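Local coordinates for macrolide export ATP-binding/permease protein MacB (PDB 3FTJ) that probably serves as the ATP-driven inner-membrane transporter of the tripartite MacAB-TdeA efflux system and confers resistance to macrolides, this chain being its periplasmic region, at residues I37-T42 against K198-K203; Q46-S51 against E190-E195. One frame throughout, in Å; residues are numbered along the deposited sequence.

Contact 1: I37-T42 against K198-K203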
ATOM      1  N   ILE A  37       0.348  -8.542  -9.619  1.00 18.76           N
ATOM      2  CA  ILE A  37       0.324  -7.290 -10.368  1.00 20.44           C
ATOM      3  C   ILE A  37      -0.645  -7.361 -11.552  1.00 20.32           C
ATOM      4  O   ILE A  37      -1.305  -6.373 -11.878  1.00 21.77           O
ATOM      5  CB  ILE A  37       1.738  -6.904 -10.851  1.00 19.79           C
ATOM      6  CG1 ILE A  37       2.606  -6.519  -9.652  1.00 15.64           C
ATOM      7  CG2 ILE A  37       1.676  -5.758 -11.851  1.00 23.86           C
ATOM      8  CD1 ILE A  37       2.032  -5.385  -8.822  1.00 13.60           C
ATOM      9  N   SER A  38      -0.755  -8.531 -12.179  1.00 21.72           N
ATOM     10  CA  SER A  38      -1.686  -8.692 -13.301  1.00 24.61           C
ATOM     11  C   SER A  38      -3.147  -8.583 -12.848  1.00 24.81           C
ATOM     12  O   SER A  38      -3.990  -8.074 -13.589  1.00 23.38           O
ATOM     13  CB  SER A  38      -1.459 -10.017 -14.029  1.00 24.83           C
ATOM     14  OG  SER A  38      -1.591 -11.120 -13.153  1.00 22.96           O
ATOM     15  N   ASP A  39      -3.440  -9.075 -11.643  1.00 19.75           N
ATOM     16  CA  ASP A  39      -4.721  -8.820 -11.009  1.00 17.79           C
ATOM     17  C   ASP A  39      -4.964  -7.306 -10.947  1.00 23.38           C
ATOM     18  O   ASP A  39      -6.020  -6.825 -11.366  1.00 20.54           O
ATOM     19  CB  ASP A  39      -4.762  -9.395  -9.591  1.00 21.93           C
ATOM     20  CG  ASP A  39      -4.696 -10.916  -9.557  1.00 24.19           C
ATOM     21  OD1 ASP A  39      -4.939 -11.574 -10.593  1.00 21.33           O
ATOM     22  OD2 ASP A  39      -4.402 -11.455  -8.468  1.00 23.95           O
ATOM     23  N   ALA A  40      -3.982  -6.560 -10.432  1.00 18.28           N
ATOM     24  CA  ALA A  40      -4.091  -5.108 -10.322  1.00 21.01           C
ATOM     25  C   ALA A  40      -4.276  -4.439 -11.685  1.00 23.91           C
ATOM     26  O   ALA A  40      -5.012  -3.462 -11.809  1.00 23.82           O
ATOM     27  CB  ALA A  40      -2.870  -4.523  -9.604  1.00 19.79           C
ATOM     28  N   ASN A  41      -3.610  -4.966 -12.704  1.00 25.36           N
ATOM     29  CA  ASN A  41      -3.749  -4.420 -14.046  1.00 26.37           C
ATOM     30  C   ASN A  41      -5.182  -4.577 -14.552  1.00 27.77           C
ATOM     31  O   ASN A  41      -5.777  -3.637 -15.067  1.00 30.88           O
ATOM     32  CB  ASN A  41      -2.765  -5.100 -14.997  1.00 29.72           C
ATOM     33  CG  ASN A  41      -2.734  -4.450 -16.371  1.00 37.57           C
ATOM     34  OD1 ASN A  41      -3.049  -5.088 -17.377  1.00 40.88           O
ATOM     35  ND2 ASN A  41      -2.372  -3.171 -16.416  1.00 32.45           N
ATOM     36  N   THR A  42      -5.742  -5.769 -14.395  1.00 27.48           N
ATOM     37  CA  THR A  42      -7.114  -6.016 -14.822  1.00 24.00           C
ATOM     38  C   THR A  42      -8.116  -5.142 -14.073  1.00 26.23           C
ATOM     39  O   THR A  42      -9.070  -4.621 -14.662  1.00 23.80           O
ATOM     40  CB  THR A  42      -7.468  -7.483 -14.659  1.00 27.35           C
ATOM     41  OG1 THR A  42      -6.580  -8.255 -15.472  1.00 28.51           O
ATOM     42  CG2 THR A  42      -8.912  -7.741 -15.095  1.00 27.87           C
ATOM     43  N   LYS A 198     -12.368 -13.566  -7.904  1.00 20.81           N
ATOM     44  CA  LYS A 198     -12.671 -14.999  -7.835  1.00 24.23           C
ATOM     45  C   LYS A 198     -12.454 -15.681  -9.189  1.00 21.12           C
ATOM     46  O   LYS A 198     -11.871 -16.757  -9.258  1.00 23.89           O
ATOM     47  CB  LYS A 198     -14.110 -15.247  -7.364  1.00 27.54           C
ATOM     48  CG  LYS A 198     -14.390 -14.775  -5.949  1.00 32.72           C
ATOM     49  CD  LYS A 198     -15.874 -14.805  -5.615  1.00 37.68           C
ATOM     50  CE  LYS A 198     -16.392 -16.227  -5.483  1.00 40.64           C
ATOM     51  NZ  LYS A 198     -17.763 -16.227  -4.881  1.00 52.83           N
ATOM     52  N   SER A 199     -12.943 -15.053 -10.254  1.00 24.70           N
ATOM     53  CA  SER A 199     -12.766 -15.553 -11.617  1.00 23.37           C
ATOM     54  C   SER A 199     -11.279 -15.645 -11.964  1.00 22.22           C
ATOM     55  O   SER A 199     -10.814 -16.628 -12.555  1.00 20.53           O
ATOM     56  CB  SER A 199     -13.473 -14.620 -12.603  1.00 21.97           C
ATOM     57  OG  SER A 199     -13.381 -15.096 -13.935  1.00 23.44           O
ATOM     58  N   LEU A 200     -10.541 -14.603 -11.599  1.00 22.14           N
ATOM     59  CA  LEU A 200      -9.106 -14.540 -11.844  1.00 22.44           C
ATOM     60  C   LEU A 200      -8.367 -15.639 -11.095  1.00 22.13           C
ATOM     61  O   LEU A 200      -7.581 -16.386 -11.685  1.00 23.54           O
ATOM     62  CB  LEU A 200      -8.572 -13.186 -11.391  1.00 21.32           C
ATOM     63  CG  LEU A 200      -8.082 -12.146 -12.398  1.00 23.42           C
ATOM     64  CD1 LEU A 200      -8.532 -12.432 -13.803  1.00 23.71           C
ATOM     65  CD2 LEU A 200      -8.500 -10.750 -11.939  1.00 20.65           C
ATOM     66  N   HIS A 201      -8.621 -15.734  -9.793  1.00 21.55           N
ATOM     67  CA  HIS A 201      -7.902 -16.674  -8.926  1.00 22.67           C
ATOM     68  C   HIS A 201      -8.444 -18.092  -8.987  1.00 23.71           C
ATOM     69  O   HIS A 201      -7.763 -19.038  -8.590  1.00 26.05           O
ATOM     70  CB  HIS A 201      -7.936 -16.193  -7.471  1.00 23.45           C
ATOM     71  CG  HIS A 201      -7.067 -15.005  -7.209  1.00 24.71           C
ATOM     72  ND1 HIS A 201      -6.758 -14.569  -5.933  1.00 20.23           N
ATOM     73  CD2 HIS A 201      -6.410 -14.179  -8.056  1.00 19.85           C
ATOM     74  CE1 HIS A 201      -5.979 -13.507  -6.010  1.00 19.12           C
ATOM     75  NE2 HIS A 201      -5.751 -13.248  -7.288  1.00 21.24           N
ATOM     76  N   GLY A 202      -9.675 -18.238  -9.464  1.00 24.60           N
ATOM     77  CA  GLY A 202     -10.324 -19.536  -9.506  1.00 24.19           C
ATOM     78  C   GLY A 202     -10.980 -19.923  -8.192  1.00 29.01           C
ATOM     79  O   GLY A 202     -11.552 -21.008  -8.082  1.00 28.76           O
ATOM     80  N   LYS A 203     -10.901 -19.033  -7.202  1.00 26.36           N
ATOM     81  CA  LYS A 203     -11.441 -19.287  -5.863  1.00 27.49           C
ATOM     82  C   LYS A 203     -11.357 -18.034  -4.986  1.00 30.05           C
ATOM     83  O   LYS A 203     -10.570 -17.123  -5.253  1.00 30.42           O
ATOM     84  CB  LYS A 203     -10.678 -20.426  -5.177  1.00 28.61           C
ATOM     85  CG  LYS A 203      -9.234 -20.073  -4.813  1.00 30.68           C
ATOM     86  CD  LYS A 203      -8.551 -21.219  -4.093  1.00 34.05           C
ATOM     87  CE  LYS A 203      -7.349 -20.743  -3.278  1.00 45.66           C
ATOM     88  NZ  LYS A 203      -6.169 -20.341  -4.111  1.00 40.47           N
TER

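Contact 2: Q46-S51 against E190-E195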
ATOM      1  N   GLN A  46     -11.346  -1.809 -15.111  1.00 29.51           N
ATOM      2  CA  GLN A  46     -12.784  -1.798 -14.869  1.00 29.00           C
ATOM      3  C   GLN A  46     -13.271  -0.358 -14.882  1.00 30.94           C
ATOM      4  O   GLN A  46     -12.577   0.546 -14.420  1.00 26.76           O
ATOM      5  CB  GLN A  46     -13.135  -2.471 -13.538  1.00 27.67           C
ATOM      6  CG  GLN A  46     -12.642  -3.897 -13.434  1.00 30.20           C
ATOM      7  CD  GLN A  46     -12.763  -4.647 -14.748  1.00 31.42           C
ATOM      8  OE1 GLN A  46     -11.765  -5.110 -15.306  1.00 31.59           O
ATOM      9  NE2 GLN A  46     -13.984  -4.765 -15.252  1.00 31.98           N
ATOM     10  N   SER A  47     -14.470  -0.148 -15.407  1.00 33.02           N
ATOM     11  CA  SER A  47     -14.970   1.205 -15.616  1.00 32.24           C
ATOM     12  C   SER A  47     -15.332   1.860 -14.297  1.00 29.26           C
ATOM     13  O   SER A  47     -15.323   3.082 -14.179  1.00 28.63           O
ATOM     14  CB  SER A  47     -16.183   1.186 -16.551  1.00 37.84           C
ATOM     15  OG  SER A  47     -17.183   0.301 -16.065  1.00 36.99           O
ATOM     16  N   TYR A  48     -15.655   1.041 -13.304  1.00 29.80           N
ATOM     17  CA  TYR A  48     -16.051   1.560 -11.999  1.00 36.24           C
ATOM     18  C   TYR A  48     -14.860   1.803 -11.074  1.00 31.07           C
ATOM     19  O   TYR A  48     -15.036   2.157  -9.912  1.00 32.00           O
ATOM     20  CB  TYR A  48     -17.046   0.610 -11.326  1.00 33.77           C
ATOM     21  CG  TYR A  48     -16.566  -0.820 -11.230  1.00 29.39           C
ATOM     22  CD1 TYR A  48     -16.759  -1.709 -12.276  1.00 30.79           C
ATOM     23  CD2 TYR A  48     -15.929  -1.283 -10.091  1.00 26.49           C
ATOM     24  CE1 TYR A  48     -16.325  -3.020 -12.193  1.00 32.99           C
ATOM     25  CE2 TYR A  48     -15.490  -2.588  -9.996  1.00 27.40           C
ATOM     26  CZ  TYR A  48     -15.685  -3.452 -11.049  1.00 31.49           C
ATOM     27  OH  TYR A  48     -15.249  -4.754 -10.953  1.00 30.87           O
ATOM     28  N   ILE A  49     -13.649   1.619 -11.591  1.00 30.81           N
ATOM     29  CA  ILE A  49     -12.447   1.761 -10.773  1.00 29.76           C
ATOM     30  C   ILE A  49     -11.606   2.963 -11.209  1.00 30.23           C
ATOM     31  O   ILE A  49     -11.243   3.090 -12.375  1.00 32.62           O
ATOM     32  CB  ILE A  49     -11.606   0.463 -10.784  1.00 29.86           C
ATOM     33  CG1 ILE A  49     -12.298  -0.613  -9.947  1.00 29.35           C
ATOM     34  CG2 ILE A  49     -10.205   0.721 -10.233  1.00 26.87           C
ATOM     35  CD1 ILE A  49     -11.702  -2.001 -10.100  1.00 27.88           C
ATOM     36  N   GLN A  50     -11.309   3.844 -10.262  1.00 27.69           N
ATOM     37  CA  GLN A  50     -10.617   5.097 -10.548  1.00 34.12           C
ATOM     38  C   GLN A  50      -9.091   4.980 -10.431  1.00 31.39           C
ATOM     39  O   GLN A  50      -8.349   5.609 -11.185  1.00 24.28           O
ATOM     40  CB  GLN A  50     -11.137   6.201  -9.623  1.00 32.27           C
ATOM     41  CG  GLN A  50     -10.429   7.529  -9.786  1.00 39.57           C
ATOM     42  CD  GLN A  50     -11.064   8.641  -8.965  1.00 48.31           C
ATOM     43  OE1 GLN A  50     -10.550   9.761  -8.912  1.00 51.55           O
ATOM     44  NE2 GLN A  50     -12.188   8.337  -8.321  1.00 50.70           N
ATOM     45  N   SER A  51      -8.623   4.185  -9.477  1.00 27.65           N
ATOM     46  CA  SER A  51      -7.193   3.924  -9.354  1.00 28.64           C
ATOM     47  C   SER A  51      -6.929   2.633  -8.596  1.00 25.76           C
ATOM     48  O   SER A  51      -7.749   2.183  -7.797  1.00 22.37           O
ATOM     49  CB  SER A  51      -6.477   5.086  -8.666  1.00 26.96           C
ATOM     50  OG  SER A  51      -6.734   5.091  -7.271  1.00 28.46           O
ATOM     51  N   GLU A 190     -18.136  -3.554  -4.720  1.00 25.59           N
ATOM     52  CA  GLU A 190     -17.506  -4.638  -3.977  1.00 27.47           C
ATOM     53  C   GLU A 190     -17.836  -5.964  -4.640  1.00 25.07           C
ATOM     54  O   GLU A 190     -16.953  -6.791  -4.855  1.00 26.32           O
ATOM     55  CB  GLU A 190     -17.947  -4.654  -2.510  1.00 25.63           C
ATOM     56  CG  GLU A 190     -17.450  -5.876  -1.748  1.00 32.09           C
ATOM     57  CD  GLU A 190     -17.604  -5.741  -0.240  1.00 36.87           C
ATOM     58  OE1 GLU A 190     -17.764  -4.599   0.247  1.00 35.79           O
ATOM     59  OE2 GLU A 190     -17.564  -6.781   0.454  1.00 35.24           O
ATOM     60  N   LYS A 191     -19.107  -6.155  -4.984  1.00 22.34           N
ATOM     61  CA  LYS A 191     -19.558  -7.414  -5.566  1.00 23.37           C
ATOM     62  C   LYS A 191     -18.895  -7.713  -6.905  1.00 24.74           C
ATOM     63  O   LYS A 191     -18.469  -8.839  -7.144  1.00 25.88           O
ATOM     64  CB  LYS A 191     -21.081  -7.426  -5.734  1.00 31.18           C
ATOM     65  CG  LYS A 191     -21.847  -7.539  -4.425  1.00 37.11           C
ATOM     66  CD  LYS A 191     -23.353  -7.546  -4.663  1.00 42.64           C
ATOM     67  CE  LYS A 191     -23.778  -8.724  -5.542  1.00 52.92           C
ATOM     68  NZ  LYS A 191     -25.243  -8.689  -5.874  1.00 55.52           N
ATOM     69  N   SER A 192     -18.840  -6.719  -7.786  1.00 22.39           N
ATOM     70  CA  SER A 192     -18.198  -6.900  -9.089  1.00 26.88           C
ATOM     71  C   SER A 192     -16.723  -7.241  -8.899  1.00 26.75           C
ATOM     72  O   SER A 192     -16.177  -8.127  -9.556  1.00 26.66           O
ATOM     73  CB  SER A 192     -18.307  -5.624  -9.925  1.00 29.20           C
ATOM     74  OG  SER A 192     -19.629  -5.116  -9.932  1.00 33.12           O
ATOM     75  N   LEU A 193     -16.088  -6.514  -7.991  1.00 22.53           N
ATOM     76  CA  LEU A 193     -14.678  -6.668  -7.699  1.00 25.41           C
ATOM     77  C   LEU A 193     -14.406  -8.074  -7.165  1.00 25.41           C
ATOM     78  O   LEU A 193     -13.455  -8.735  -7.578  1.00 23.21           O
ATOM     79  CB  LEU A 193     -14.280  -5.607  -6.677  1.00 27.94           C
ATOM     80  CG  LEU A 193     -12.824  -5.206  -6.542  1.00 34.55           C
ATOM     81  CD1 LEU A 193     -12.733  -3.968  -5.660  1.00 36.17           C
ATOM     82  CD2 LEU A 193     -12.040  -6.353  -5.951  1.00 31.09           C
ATOM     83  N   THR A 194     -15.257  -8.526  -6.247  1.00 24.58           N
ATOM     84  CA  THR A 194     -15.165  -9.872  -5.691  1.00 20.93           C
ATOM     85  C   THR A 194     -15.341 -10.932  -6.763  1.00 24.53           C
ATOM     86  O   THR A 194     -14.583 -11.894  -6.832  1.00 23.29           O
ATOM     87  CB  THR A 194     -16.226 -10.111  -4.622  1.00 21.54           C
ATOM     88  OG1 THR A 194     -16.008  -9.215  -3.527  1.00 28.11           O
ATOM     89  CG2 THR A 194     -16.164 -11.552  -4.122  1.00 24.94           C
ATOM     90  N   GLU A 195     -16.349 -10.769  -7.606  1.00 24.30           N
ATOM     91  CA  GLU A 195     -16.575 -11.758  -8.650  1.00 27.15           C
ATOM     92  C   GLU A 195     -15.423 -11.821  -9.649  1.00 23.31           C
ATOM     93  O   GLU A 195     -15.020 -12.905 -10.054  1.00 23.45           O
ATOM     94  CB  GLU A 195     -17.924 -11.536  -9.339  1.00 28.23           C
ATOM     95  CG  GLU A 195     -19.078 -12.034  -8.489  1.00 30.60           C
ATOM     96  CD  GLU A 195     -18.776 -13.390  -7.849  1.00 39.59           C
ATOM     97  OE1 GLU A 195     -18.398 -14.329  -8.587  1.00 42.89           O
ATOM     98  OE2 GLU A 195     -18.908 -13.519  -6.608  1.00 37.20           O
TER

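Contact 1: I37-T42 against K198-K203
His201 and Asp39 meet between two helices, ring edge against carboxylate. NE2 of His201 gives its proton to OD2 of Asp39 over 2.5 Å, a short and nearly straight bond (168° at the hydrogen). The acceptor lies in the plane of the imidazole, but the donor stands above the carboxylate plane, 41° out of it. Both side chains set their CG beside the backbone N, opposite the carbonyl carbon (chi1 -72° for His201), and from there they cross at about a right angle. Each polar group has a second partner: OD2 of Asp39 also accepts from the backbone N of Lys36, and ND1 of His201 is bonded to Asp205, so the ring is fixed at both nitrogens. Two carboxylates beside one imidazole would be expected to favour its protonated form. The Leu200 side chain runs alongside Asp39 the other way, its CG 3.7 Å from OD1 of Asp39, while its CD2 reaches 4.4 Å from CB of Thr42. Gly202, the first residue past the helix, leaves helical angles with positive phi. The arrangement is a His-carboxylate hydrogen bond, joining helix 37-44 to the C-terminal end of helix 186-201 in the MacB periplasmic region.

Contact 2: Q46-S51 against E190-E195
Residues 46-49 form a type I beta turn, closed by Ile49 N to Gln46 O at 3.2 Å, and lead into strand 49-64, whose start faces helix 186-201 with Tyr48 and Ser192 as the nearest CA pair, 9.2 Å apart. Helix 186-201 packs on the mixed sheet through Leu193, and the turn meets it beside that packing; a classic beta bulge, in which Gln50 and Ser51 both face Lys179, follows directly in the strand. Tyr48 carries the contact. Its CG sits between the backbone N and the carbonyl carbon (chi1 54°), which sends the ring out from the turn to the helix. The phenol end reaches the helix first: CZ lies 3.6 Å from CB of Ser192, and the ring approaches that carbon obliquely. On one face the ring is covered within its own turn by CB of Gln46, 3.5 Å above the plane and offset toward the rim. The hydroxyl of Ser192 is engaged with the carbonyl of Val188, and its CB is the atom nearest the tyrosine. Leu193 presents its flank here, while its side chain also packs on Ile18, Val178 and Ile208 of the sheet. One turn of the helix is doubly tied, for Glu190 O accepts from both N and OG1 of Thr194. At the interface itself, Tyr48 OH rests 3.3 Å from Ser192 CB and 3.5 Å from Leu193 N.

Two contacts along one helix illustrate how a single long element can unite distant parts of a chain. Helix 186-201 takes part in both: contact 2 uses its middle, contact 1 its C-terminal end, and their centres lie about 12 Å apart on the same side of the chain's centre. Their partners, helix 37-44 and the turn leading into strand 49-64, follow each other in sequence. The order is therefore 37-42, 46-51, 190-195, 198-203, with contact 2 enclosed by contact 1. A hydrogen-bonded join between helices is thus set beside van der Waals contact of a tyrosine with the helix, without a hydrogen bond between the segments, bringing early and late portions of the periplasmic region together.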